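Local coordinates for protein arginine N-methyltransferase SFM1 (Saccharomyces cerevisiae, PDB 5C74) that monomethylates an arginine of ribosomal protein S3, using S-adenosyl-L-methionine as methyl donor, at residues D135-T146 against F180-I191. Numbering follows the deposited sequence.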
loop_
_atom_site.group_PDB
_atom_site.type_symbol
_atom_site.label_atom_id
_atom_site.label_comp_id
_atom_site.label_asym_id
_atom_site.label_seq_id
_atom_site.Cartn_x
_atom_site.Cartn_y
_atom_site.Cartn_z
ATOM N N ASP A 135 7.458 -11.105 23.253
ATOM C CA ASP A 135 6.014 -11.009 23.416
ATOM C C ASP A 135 5.452 -9.668 22.964
ATOM O O ASP A 135 4.323 -9.316 23.303
ATOM C CB ASP A 135 5.629 -11.287 24.871
ATOM C CG ASP A 135 6.146 -10.246 25.826
ATOM O OD1 ASP A 135 6.948 -9.380 25.424
ATOM O OD2 ASP A 135 5.761 -10.311 27.007
ATOM N N LYS A 136 6.219 -8.925 22.180
ATOM C CA LYS A 136 5.689 -7.677 21.632
ATOM C C LYS A 136 5.819 -7.601 20.121
ATOM O O LYS A 136 6.855 -7.952 19.552
ATOM C CB LYS A 136 6.370 -6.480 22.289
ATOM C CG LYS A 136 5.907 -6.308 23.748
ATOM C CD LYS A 136 6.191 -4.931 24.302
ATOM C CE LYS A 136 5.421 -4.729 25.610
ATOM N NZ LYS A 136 5.485 -5.942 26.469
ATOM N N GLN A 137 4.755 -7.135 19.479
ATOM C CA GLN A 137 4.762 -6.968 18.027
ATOM C C GLN A 137 5.889 -6.058 17.554
ATOM O O GLN A 137 6.197 -5.033 18.186
ATOM C CB GLN A 137 3.415 -6.407 17.548
ATOM C CG GLN A 137 3.250 -6.495 16.031
ATOM C CD GLN A 137 1.804 -6.406 15.588
ATOM O OE1 GLN A 137 1.082 -5.477 15.959
ATOM N NE2 GLN A 137 1.370 -7.378 14.789
ATOM N N MET A 138 6.494 -6.454 16.438
ATOM C CA MET A 138 7.540 -5.705 15.758
ATOM C C MET A 138 7.118 -5.401 14.332
ATOM O O MET A 138 6.361 -6.178 13.737
ATOM C CB MET A 138 8.848 -6.511 15.711
ATOM C CG MET A 138 9.411 -6.947 17.082
ATOM S SD MET A 138 10.824 -8.113 16.862
ATOM C CE MET A 138 11.621 -7.827 18.451
ATOM N N THR A 139 7.639 -4.314 13.765
ATOM C CA THR A 139 7.546 -4.127 12.325
ATOM C C THR A 139 8.343 -5.233 11.642
ATOM O O THR A 139 9.232 -5.863 12.236
ATOM C CB THR A 139 8.075 -2.745 11.848
ATOM O OG1 THR A 139 9.487 -2.645 12.102
ATOM C CG2 THR A 139 7.332 -1.585 12.567
ATOM N N THR A 140 8.026 -5.478 10.381
ATOM C CA THR A 140 8.682 -6.570 9.693
ATOM C C THR A 140 10.191 -6.354 9.584
ATOM O O THR A 140 10.973 -7.288 9.785
ATOM C CB THR A 140 8.087 -6.761 8.313
ATOM O OG1 THR A 140 6.675 -6.899 8.458
ATOM C CG2 THR A 140 8.660 -8.028 7.681
ATOM N N ASP A 141 10.614 -5.132 9.278
ATOM C CA ASP A 141 12.055 -4.879 9.177
ATOM C C ASP A 141 12.759 -5.044 10.524
ATOM O O ASP A 141 13.902 -5.499 10.574
ATOM C CB ASP A 141 12.332 -3.493 8.614
ATOM C CG ASP A 141 11.807 -2.400 9.498
ATOM O OD1 ASP A 141 10.571 -2.322 9.652
ATOM O OD2 ASP A 141 12.627 -1.618 10.026
ATOM N N THR A 142 12.079 -4.694 11.611
ATOM C CA THR A 142 12.643 -4.894 12.955
ATOM C C THR A 142 12.761 -6.397 13.273
ATOM O O THR A 142 13.770 -6.856 13.841
ATOM C CB THR A 142 11.791 -4.217 14.044
ATOM O OG1 THR A 142 11.847 -2.794 13.884
ATOM C CG2 THR A 142 12.343 -4.575 15.422
ATOM N N ALA A 143 11.732 -7.158 12.899
ATOM C CA ALA A 143 11.718 -8.597 13.149
ATOM C C ALA A 143 12.870 -9.263 12.411
ATOM O O ALA A 143 13.522 -10.163 12.947
ATOM C CB ALA A 143 10.392 -9.222 12.725
ATOM N N ILE A 144 13.111 -8.819 11.182
ATOM C CA ILE A 144 14.202 -9.364 10.394
ATOM C C ILE A 144 15.541 -8.947 10.992
ATOM O O ILE A 144 16.445 -9.771 11.095
ATOM C CB ILE A 144 14.084 -8.948 8.917
ATOM C CG1 ILE A 144 12.878 -9.685 8.316
ATOM C CG2 ILE A 144 15.394 -9.275 8.147
ATOM C CD1 ILE A 144 12.635 -9.436 6.851
ATOM N N ARG A 145 15.668 -7.696 11.440
ATOM C CA ARG A 145 16.921 -7.300 12.093
ATOM C C ARG A 145 17.158 -8.157 13.334
ATOM O O ARG A 145 18.275 -8.607 13.598
ATOM C CB ARG A 145 16.914 -5.817 12.486
ATOM C CG ARG A 145 18.147 -5.394 13.263
ATOM C CD ARG A 145 18.218 -3.880 13.397
ATOM N NE ARG A 145 18.489 -3.281 12.107
ATOM C CZ ARG A 145 19.715 -3.130 11.622
ATOM N NH1 ARG A 145 20.768 -3.508 12.344
ATOM N NH2 ARG A 145 19.889 -2.590 10.432
ATOM N N THR A 146 16.099 -8.370 14.097
ATOM C CA THR A 146 16.191 -9.149 15.316
ATOM C C THR A 146 16.610 -10.572 15.005
ATOM O O THR A 146 17.462 -11.137 15.688
ATOM C CB THR A 146 14.859 -9.157 16.081
ATOM O OG1 THR A 146 14.537 -7.814 16.490
ATOM C CG2 THR A 146 14.964 -10.058 17.312
ATOM N N PHE A 180 5.210 -0.467 18.668
ATOM C CA PHE A 180 6.010 -1.632 18.336
ATOM C C PHE A 180 7.249 -1.640 19.185
ATOM O O PHE A 180 7.625 -0.623 19.765
ATOM C CB PHE A 180 6.408 -1.628 16.857
ATOM C CG PHE A 180 5.239 -1.590 15.936
ATOM C CD1 PHE A 180 4.580 -2.764 15.596
ATOM C CD2 PHE A 180 4.784 -0.389 15.426
ATOM C CE1 PHE A 180 3.470 -2.733 14.750
ATOM C CE2 PHE A 180 3.681 -0.354 14.590
ATOM C CZ PHE A 180 3.026 -1.528 14.254
ATOM N N ARG A 181 7.889 -2.799 19.233
ATOM C CA ARG A 181 9.183 -2.921 19.853
ATOM C C ARG A 181 10.220 -2.727 18.756
ATOM O O ARG A 181 10.134 -3.382 17.713
ATOM C CB ARG A 181 9.321 -4.295 20.514
ATOM C CG ARG A 181 10.741 -4.658 20.920
ATOM C CD ARG A 181 10.731 -5.955 21.743
ATOM N NE ARG A 181 10.206 -5.722 23.084
ATOM C CZ ARG A 181 9.806 -6.676 23.925
ATOM N NH1 ARG A 181 9.832 -7.960 23.567
ATOM N NH2 ARG A 181 9.359 -6.332 25.131
ATOM N N TYR A 182 11.178 -1.821 18.979
ATOM C CA TYR A 182 12.227 -1.548 17.992
ATOM C C TYR A 182 13.615 -1.870 18.537
ATOM O O TYR A 182 13.849 -1.780 19.741
ATOM C CB TYR A 182 12.211 -0.079 17.559
ATOM C CG TYR A 182 11.003 0.350 16.759
ATOM C CD1 TYR A 182 9.830 0.735 17.399
ATOM C CD2 TYR A 182 11.038 0.395 15.367
ATOM C CE1 TYR A 182 8.712 1.150 16.672
ATOM C CE2 TYR A 182 9.924 0.814 14.630
ATOM C CZ TYR A 182 8.769 1.186 15.293
ATOM O OH TYR A 182 7.661 1.602 14.577
ATOM N N VAL A 183 14.542 -2.208 17.648
ATOM C CA VAL A 183 15.942 -2.389 18.039
ATOM C C VAL A 183 16.583 -1.014 18.173
ATOM O O VAL A 183 16.338 -0.138 17.343
ATOM C CB VAL A 183 16.725 -3.231 16.990
ATOM C CG1 VAL A 183 18.215 -3.303 17.346
ATOM C CG2 VAL A 183 16.119 -4.632 16.881
ATOM N N LEU A 184 17.394 -0.824 19.210
ATOM C CA LEU A 184 18.114 0.426 19.397
ATOM C C LEU A 184 19.430 0.456 18.634
ATOM O O LEU A 184 20.132 -0.562 18.561
ATOM C CB LEU A 184 18.393 0.647 20.875
ATOM C CG LEU A 184 17.157 1.029 21.690
ATOM C CD1 LEU A 184 17.510 1.062 23.162
ATOM C CD2 LEU A 184 16.623 2.395 21.225
ATOM N N ASP A 185 19.781 1.621 18.097
ATOM C CA ASP A 185 21.130 1.812 17.573
ATOM C C ASP A 185 22.063 2.156 18.730
ATOM O O ASP A 185 21.643 2.192 19.890
ATOM C CB ASP A 185 21.171 2.880 16.459
ATOM C CG ASP A 185 20.833 4.305 16.938
ATOM O OD1 ASP A 185 20.925 4.627 18.143
ATOM O OD2 ASP A 185 20.490 5.129 16.060
ATOM N N LYS A 186 23.327 2.419 18.424
ATOM C CA LYS A 186 24.311 2.594 19.484
ATOM C C LYS A 186 24.248 3.987 20.101
ATOM O O LYS A 186 24.995 4.294 21.021
ATOM C CB LYS A 186 25.711 2.286 18.948
ATOM C CG LYS A 186 25.852 0.822 18.506
ATOM C CD LYS A 186 27.275 0.446 18.076
ATOM C CE LYS A 186 27.293 -0.964 17.487
ATOM N NZ LYS A 186 28.659 -1.410 17.064
ATOM N N GLU A 187 23.348 4.827 19.600
ATOM C CA GLU A 187 23.111 6.124 20.221
ATOM C C GLU A 187 21.826 6.109 21.053
ATOM O O GLU A 187 21.428 7.129 21.615
ATOM C CB GLU A 187 23.048 7.230 19.168
ATOM C CG GLU A 187 24.377 7.515 18.481
ATOM C CD GLU A 187 24.789 6.415 17.515
ATOM O OE1 GLU A 187 23.982 6.067 16.623
ATOM O OE2 GLU A 187 25.914 5.893 17.657
ATOM N N GLY A 188 21.183 4.951 21.139
ATOM C CA GLY A 188 19.986 4.812 21.955
ATOM C C GLY A 188 18.710 5.225 21.238
ATOM O O GLY A 188 17.698 5.550 21.865
ATOM N N LYS A 189 18.747 5.211 19.915
ATOM C CA LYS A 189 17.577 5.610 19.152
ATOM C C LYS A 189 17.036 4.415 18.393
ATOM O O LYS A 189 17.805 3.572 17.918
ATOM C CB LYS A 189 17.912 6.757 18.199
ATOM C CG LYS A 189 18.524 7.964 18.897
ATOM C CD LYS A 189 18.956 9.026 17.900
ATOM C CE LYS A 189 17.776 9.866 17.456
ATOM N NZ LYS A 189 17.226 10.667 18.591
ATOM N N PRO A 190 15.704 4.333 18.280
ATOM C CA PRO A 190 15.128 3.188 17.575
ATOM C C PRO A 190 15.559 3.196 16.104
ATOM O O PRO A 190 15.667 4.252 15.473
ATOM C CB PRO A 190 13.612 3.395 17.745
ATOM C CG PRO A 190 13.450 4.895 17.926
ATOM C CD PRO A 190 14.691 5.334 18.682
ATOM N N ILE A 191 15.848 2.016 15.570
ATOM C CA ILE A 191 16.251 1.897 14.181
ATOM C C ILE A 191 15.020 1.821 13.300
ATOM O O ILE A 191 14.238 0.875 13.408
ATOM C CB ILE A 191 17.135 0.650 13.958
ATOM C CG1 ILE A 191 18.448 0.809 14.744
ATOM C CG2 ILE A 191 17.411 0.428 12.466
ATOM C CD1 ILE A 191 19.285 -0.486 14.806
HETATM O O HOH W 1 9.514 -10.669 25.151
HETATM O O HOH W 2 8.962 -8.947 20.952
HETATM O O HOH W 3 9.277 -2.492 15.238
HETATM O O HOH W 4 11.838 -0.375 12.102
HETATM O O HOH W 5 14.103 -1.644 14.809
#
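Arg-181 lies across the loop 135-137 with one face of its guanidinium against Lys-136, whose CB stands 3.8 Å over the plane; the side chains cross nearly at right angles, and Lys-136 CB, CG and CD make the contact, although the cationic Lys-136 NZ and Arg-181 NH2 also come within 4.1 Å. Arginine suits this place, offering a flat face to aliphatic carbon and several N-H donors at its rim. Arg-181 CG is anti to its own N (chi1 167°) and a bend at chi3 turns the head toward the loop, where Arg-181 NH1 forms a long salt bridge with Asp-135 OD1 (3.7 Å) and water 1 links it to Asp-135 N. Arg-181 NE is paired with Asp-164, the firmer anchor, and CD packs on Met-138 CE. A leucine here would probably leave Asp-164 without its cationic mate and strip Lys-136 of the flat group it rests on. The one direct backbone bond, Arg-181 N to Gln-137 O (3.0 Å, 166°), lies in the carbonyl plane and ties loop to strand. Thr-139, the N-cap residue of helix 140-151, sets its slim CG2 over a face of Phe-180 (CH-pi, 4.1 Å from the centroid), while its OG1 donates to Asp-141 OD1. Thr-142 is likewise two-sided: CG2 touches Arg-181 O (3.4 Å), while OG1 joins waters 3, 4 and 5, which reach Arg-181 O, Val-183 N and Ile-191 O. Water 3 also sits over the Tyr-182 ring. Arg-145 rests its aliphatic CD against Val-183 CB, and Ile-191 CD1 lies over its guanidinium face. Helix 140-151 packs between strand 181-183, an outer strand beside 162-169, and the parallel sheet, where Ala-143 and Ile-144 meet Phe-104 of strand 101-104; Ile-144 also meets helix 14-27.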